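Local coordinates for protein smoothened (Xenopus laevis, PDB 5KZZ) that transduces Hedgehog signals as a Frizzled/Smoothened-family receptor that cholesterol directly activates, represented by its extracellular cysteine-rich domain without bound sterol, at residues 36-41 and 76-81; 40-45 and 49-54. One frame throughout, in Å; residues are numbered along the deposited sequence. Where two conformers were deposited one is given.

In the fold
Both contacts involve the loop between strand 33-34 and helix 45-55 of the Fz domain, and they share Glu-40 and Asp-41. In contact 1 this loop packs on the end of helix 62-76 and the residues that follow; in contact 2 its later part turns back onto helix 45-55, which it leads into. Their centres lie about 10 Å apart, and Tyr-76 CE1 sits 3.8 Å from Lys-51 CB. Asp-41 belongs to both: it accepts a bond from Tyr-76 in contact 1 and lies alongside Lys-51 in contact 2. The Gln-45 side chain is about 6 Å from a bound zinc, close to the zinc ligands Lys-20 and Asp-46.

Contact 1. Residues 36-41 and 76-81; sequences TVLAED and YMPKCE
Tyr-76 lays one flank of its ring against the methyl of Ala-39, CB standing obliquely 3.8 Å from CD1 and only slightly farther from CE1. This is where the two backbones run closest. Beyond the methyl the phenol continues to Asp-41, and its OH donates a hydrogen bond to OD2 at 2.6 Å. The acceptor oxygen lies in the ring plane at its edge and is met on its syn side, 20° out of the carboxylate plane. Asp-41 can offer that oxygen because its CG sits between the backbone N and the carbonyl carbon (chi1 63°). The two side chains cross at about a right angle, while the carboxylate and ring planes are 45° apart; the other oxygen, OD1, lies 3.3 Å from Tyr-76 CE1. The same phenol oxygen is also bonded to Trp-55 NE1 on helix 45-55, whose indole meets the tyrosine ring.

Farther along, Leu-38 and Pro-78 lie alongside each other, pointing opposite ways. The leucine's CD1 branch does the touching, 4.1 Å from Pro-78 CB. Val-85 of strand 84-86 lies against both. Thr-36 to Ala-39 form a type I beta turn, closed by the bond from Ala-39 N to Thr-36 O, and this turn presents the leucine and alanine side chains to the other segment. Leu-38 O accepts a hydrogen bond from Tyr-119 OH. Within the cysteine-rich Fz domain the contact joins the loop after strand 33-34 to the C-terminal end of helix 62-76 and the residues leading to strand 80-81, where Cys-80 forms a disulfide with Cys-16. Apolar packing thus adjoins a phenol-carboxylate bond at Asp-41: the buried tyrosine's hydroxyl is gripped by two partners, which probably limits how the phenol can swing, and the short bond probably favours a charged Asp-41.

Contact 2. Residues 40-45 and 49-54; sequences EDSSSQ and HDKLSL
This is a surface contact of a loop folding back on the helix it starts: residues 40-45 lead into helix 45-55, and the loop returns to touch residues 49 and 51 of that helix near the surface. Lys-51 carries the side-chain part. It was deposited in two conformers, so its positions hold for one of them and are tentative. In this one the aliphatic chain bends at chi2 (-63°) and runs alongside Asp-41 in the opposite direction, CG lying 3.4 Å from Ser-42 OG and CE about 3.4 Å from Asp-41 O. NZ stays 4.9 Å from Asp-41 OD2, too far for a salt bridge in this conformer. That carboxylate oxygen is taken by Tyr-76. The other, OD1, accepts a hydrogen bond from Ser-42 OG at 2.9 Å, the hydroxyl approaching from above the carboxylate plane.

Gln-45 and His-49 are joined through the backbone, His-49 N donating to Gln-45 O at 3.0 Å with an N-H...O angle of 156°, an i to i+4 bond in the first turn of the helix. The histidine's CG is anti to its own N (chi1 -167°), which turns the imidazole away from the loop and toward Tyr-21. The amide of Gln-45 is held by Glu-17, Pro-18 O and the backbone N of Lys-20; Lys-20 and Asp-46 bind zinc. Just before the helix, Ser-44 OG bonds Glu-47 N, and Ser-43 N is bonded to Glu-47 OE1. Such a serine N-cap is characteristic of a helix start, here that of helix 45-55 in the Fz domain.

Contact 1. Residues 36-41 and 76-81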
loop_
_atom_site.group_PDB
_atom_site.type_symbol
_atom_site.label_atom_id
_atom_site.label_comp_id
_atom_site.label_asym_id
_atom_site.label_seq_id
_atom_site.Cartn_x
_atom_site.Cartn_y
_atom_site.Cartn_z
ATOM N N THR A 36 -6.692 1.862 8.157
ATOM C CA THR A 36 -5.391 2.516 8.185
ATOM C C THR A 36 -4.342 1.697 8.947
ATOM O O THR A 36 -3.219 2.162 9.153
ATOM C CB THR A 36 -5.497 3.917 8.825
ATOM O OG1 THR A 36 -5.992 3.800 10.167
ATOM C CG2 THR A 36 -6.446 4.790 8.032
ATOM N N VAL A 37 -4.698 0.471 9.339
ATOM C CA VAL A 37 -3.847 -0.308 10.234
ATOM C C VAL A 37 -2.471 -0.666 9.630
ATOM O O VAL A 37 -1.507 -0.862 10.374
ATOM C CB VAL A 37 -4.577 -1.602 10.707
ATOM C CG1 VAL A 37 -4.790 -2.567 9.562
ATOM C CG2 VAL A 37 -3.812 -2.283 11.838
ATOM N N LEU A 38 -2.342 -0.729 8.303
ATOM C CA LEU A 38 -1.053 -1.075 7.690
ATOM C C LEU A 38 -0.160 0.133 7.494
ATOM O O LEU A 38 1.061 -0.003 7.339
ATOM C CB LEU A 38 -1.258 -1.746 6.338
ATOM C CG LEU A 38 -2.203 -2.941 6.371
ATOM C CD1 LEU A 38 -2.274 -3.568 4.997
ATOM C CD2 LEU A 38 -1.726 -3.975 7.398
ATOM N N ALA A 39 -0.761 1.322 7.496
ATOM C CA ALA A 39 -0.001 2.552 7.287
ATOM C C ALA A 39 0.510 3.053 8.628
ATOM O O ALA A 39 -0.181 3.811 9.327
ATOM C CB ALA A 39 -0.861 3.603 6.610
ATOM N N GLU A 40 1.719 2.638 8.981
ATOM C CA GLU A 40 2.242 2.884 10.327
ATOM C C GLU A 40 2.509 4.353 10.609
ATOM O O GLU A 40 2.631 4.746 11.763
ATOM C CB GLU A 40 3.522 2.075 10.547
ATOM C CG GLU A 40 3.309 0.566 10.542
ATOM C CD GLU A 40 4.586 -0.214 10.816
ATOM O OE1 GLU A 40 5.455 0.302 11.550
ATOM O OE2 GLU A 40 4.713 -1.349 10.304
ATOM N N ASP A 41 2.583 5.154 9.554
ATOM C CA ASP A 41 2.800 6.590 9.669
ATOM C C ASP A 41 1.512 7.415 9.675
ATOM O O ASP A 41 1.579 8.640 9.651
ATOM C CB ASP A 41 3.691 7.076 8.517
ATOM C CG ASP A 41 3.043 6.874 7.147
ATOM O OD1 ASP A 41 1.935 6.299 7.065
ATOM O OD2 ASP A 41 3.661 7.259 6.140
ATOM N N TYR A 76 -1.616 1.972 2.022
ATOM C CA TYR A 76 -2.298 3.141 2.553
ATOM C C TYR A 76 -3.809 3.071 2.428
ATOM O O TYR A 76 -4.501 3.580 3.306
ATOM C CB TYR A 76 -1.803 4.408 1.856
ATOM C CG TYR A 76 -0.457 4.877 2.357
ATOM C CD1 TYR A 76 -0.362 5.678 3.502
ATOM C CD2 TYR A 76 0.720 4.512 1.718
ATOM C CE1 TYR A 76 0.859 6.108 3.968
ATOM C CE2 TYR A 76 1.959 4.946 2.198
ATOM C CZ TYR A 76 2.023 5.756 3.319
ATOM O OH TYR A 76 3.248 6.192 3.778
ATOM N N MET A 77 -4.313 2.473 1.347
ATOM C CA MET A 77 -5.754 2.391 1.111
ATOM C C MET A 77 -6.158 0.956 0.803
ATOM O O MET A 77 -6.800 0.698 -0.213
ATOM C CB MET A 77 -6.181 3.316 -0.041
ATOM C CG MET A 77 -5.947 4.793 0.299
ATOM S SD MET A 77 -6.329 5.974 -1.025
ATOM C CE MET A 77 -8.120 6.049 -0.945
ATOM N N PRO A 78 -5.791 0.011 1.695
ATOM C CA PRO A 78 -6.028 -1.408 1.411
ATOM C C PRO A 78 -7.501 -1.776 1.474
ATOM O O PRO A 78 -8.315 -1.109 2.112
ATOM C CB PRO A 78 -5.261 -2.108 2.530
ATOM C CG PRO A 78 -5.425 -1.137 3.674
ATOM C CD PRO A 78 -5.156 0.184 3.018
ATOM N N LYS A 79 -7.833 -2.883 0.828
ATOM C CA LYS A 79 -9.168 -3.440 0.918
ATOM C C LYS A 79 -9.429 -4.086 2.265
ATOM O O LYS A 79 -8.624 -4.896 2.744
ATOM C CB LYS A 79 -9.376 -4.458 -0.201
ATOM C CG LYS A 79 -10.757 -5.108 -0.181
ATOM C CD LYS A 79 -10.935 -6.066 -1.349
ATOM C CE LYS A 79 -12.287 -6.760 -1.272
ATOM N NZ LYS A 79 -12.492 -7.733 -2.390
ATOM N N CYS A 80 -10.568 -3.730 2.855
ATOM C CA CYS A 80 -11.026 -4.301 4.112
ATOM C C CYS A 80 -12.383 -4.943 3.869
ATOM O O CYS A 80 -13.237 -4.356 3.209
ATOM C CB CYS A 80 -11.118 -3.226 5.193
ATOM S SG CYS A 80 -11.274 -3.834 6.880
ATOM N N GLU A 81 -12.558 -6.161 4.366
ATOM C CA GLU A 81 -13.822 -6.874 4.234
ATOM C C GLU A 81 -13.903 -7.891 5.353
ATOM O O GLU A 81 -12.915 -8.550 5.655
ATOM C CB GLU A 81 -13.919 -7.544 2.859
ATOM C CG GLU A 81 -15.224 -8.269 2.576
ATOM C CD GLU A 81 -15.269 -8.862 1.175
ATOM O OE1 GLU A 81 -14.280 -8.719 0.429
ATOM O OE2 GLU A 81 -16.293 -9.489 0.822
#

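Contact 2. Residues 40-45 and 49-54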
loop_
_atom_site.group_PDB
_atom_site.type_symbol
_atom_site.label_atom_id
_atom_site.label_comp_id
_atom_site.label_asym_id
_atom_site.label_seq_id
_atom_site.Cartn_x
_atom_site.Cartn_y
_atom_site.Cartn_z
ATOM N N GLU A 40 1.719 2.638 8.981
ATOM C CA GLU A 40 2.242 2.884 10.327
ATOM C C GLU A 40 2.509 4.353 10.609
ATOM O O GLU A 40 2.631 4.746 11.763
ATOM C CB GLU A 40 3.522 2.075 10.547
ATOM C CG GLU A 40 3.309 0.566 10.542
ATOM C CD GLU A 40 4.586 -0.214 10.816
ATOM O OE1 GLU A 40 5.455 0.302 11.550
ATOM O OE2 GLU A 40 4.713 -1.349 10.304
ATOM N N ASP A 41 2.583 5.154 9.554
ATOM C CA ASP A 41 2.800 6.590 9.669
ATOM C C ASP A 41 1.512 7.415 9.675
ATOM O O ASP A 41 1.579 8.640 9.651
ATOM C CB ASP A 41 3.691 7.076 8.517
ATOM C CG ASP A 41 3.043 6.874 7.147
ATOM O OD1 ASP A 41 1.935 6.299 7.065
ATOM O OD2 ASP A 41 3.661 7.259 6.140
ATOM N N SER A 42 0.359 6.755 9.725
ATOM C CA SER A 42 -0.912 7.456 9.533
ATOM C C SER A 42 -1.953 7.061 10.565
ATOM O O SER A 42 -2.171 5.875 10.793
ATOM C CB SER A 42 -1.466 7.158 8.139
ATOM O OG SER A 42 -0.606 7.637 7.112
ATOM N N SER A 43 -2.640 8.031 11.166
ATOM C CA SER A 43 -3.590 7.676 12.219
ATOM C C SER A 43 -5.044 7.838 11.794
ATOM O O SER A 43 -5.944 7.643 12.602
ATOM C CB SER A 43 -3.337 8.502 13.480
ATOM O OG SER A 43 -3.435 9.873 13.178
ATOM N N SER A 44 -5.277 8.182 10.534
ATOM C CA SER A 44 -6.634 8.392 10.037
ATOM C C SER A 44 -6.587 8.365 8.525
ATOM O O SER A 44 -5.517 8.506 7.934
ATOM C CB SER A 44 -7.202 9.735 10.503
ATOM O OG SER A 44 -6.476 10.792 9.885
ATOM N N GLN A 45 -7.747 8.254 7.890
ATOM C CA GLN A 45 -7.765 8.347 6.436
ATOM C C GLN A 45 -7.397 9.759 5.981
ATOM O O GLN A 45 -6.850 9.933 4.895
ATOM C CB GLN A 45 -9.124 7.942 5.871
ATOM C CG GLN A 45 -9.474 6.492 6.060
ATOM C CD GLN A 45 -10.671 6.102 5.232
ATOM O OE1 GLN A 45 -10.625 6.163 4.014
ATOM N NE2 GLN A 45 -11.758 5.721 5.886
ATOM N N HIS A 49 -4.393 10.445 3.218
ATOM C CA HIS A 49 -4.542 11.246 2.020
ATOM C C HIS A 49 -3.375 12.228 1.906
ATOM O O HIS A 49 -2.818 12.456 0.824
ATOM C CB HIS A 49 -5.878 11.967 2.059
ATOM C CG HIS A 49 -6.277 12.579 0.756
ATOM N ND1 HIS A 49 -6.584 11.831 -0.363
ATOM C CD2 HIS A 49 -6.428 13.873 0.398
ATOM C CE1 HIS A 49 -6.915 12.645 -1.356
ATOM N NE2 HIS A 49 -6.835 13.892 -0.919
ATOM N N ASP A 50 -3.001 12.825 3.029
ATOM C CA ASP A 50 -1.896 13.778 3.025
ATOM C C ASP A 50 -0.560 13.085 2.733
ATOM O O ASP A 50 0.279 13.645 2.010
ATOM C CB ASP A 50 -1.842 14.526 4.357
ATOM C CG ASP A 50 -3.036 15.455 4.561
ATOM O OD1 ASP A 50 -3.745 15.811 3.587
ATOM O OD2 ASP A 50 -3.278 15.832 5.719
ATOM N N LYS A 51 -0.348 11.883 3.286
ATOM C CA LYS A 51 0.885 11.143 3.017
ATOM C C LYS A 51 0.968 10.750 1.549
ATOM O O LYS A 51 2.032 10.812 0.951
ATOM C CB LYS A 51 0.978 9.889 3.897
ATOM C CG LYS A 51 0.984 10.147 5.404
ATOM C CD LYS A 51 2.196 10.949 5.844
ATOM C CE LYS A 51 2.312 10.993 7.366
ATOM N NZ LYS A 51 3.405 11.906 7.803
ATOM N N LEU A 52 -0.154 10.347 0.963
ATOM C CA LEU A 52 -0.137 9.993 -0.449
ATOM C C LEU A 52 0.179 11.210 -1.329
ATOM O O LEU A 52 0.870 11.071 -2.340
ATOM C CB LEU A 52 -1.461 9.344 -0.841
ATOM C CG LEU A 52 -1.630 7.913 -0.299
ATOM C CD1 LEU A 52 -3.068 7.424 -0.560
ATOM C CD2 LEU A 52 -0.604 6.962 -0.919
ATOM N N SER A 53 -0.293 12.396 -0.930
ATOM C CA SER A 53 0.036 13.614 -1.658
ATOM C C SER A 53 1.548 13.842 -1.621
ATOM O O SER A 53 2.157 14.226 -2.622
ATOM C CB SER A 53 -0.702 14.819 -1.071
ATOM O OG SER A 53 -0.310 16.007 -1.722
ATOM N N LEU A 54 2.166 13.597 -0.469
ATOM C CA LEU A 54 3.621 13.727 -0.361
ATOM C C LEU A 54 4.346 12.692 -1.240
ATOM O O LEU A 54 5.309 13.016 -1.942
ATOM C CB LEU A 54 4.067 13.594 1.101
ATOM C CG LEU A 54 3.666 14.750 2.017
ATOM C CD1 LEU A 54 4.025 14.428 3.460
ATOM C CD2 LEU A 54 4.322 16.035 1.565
#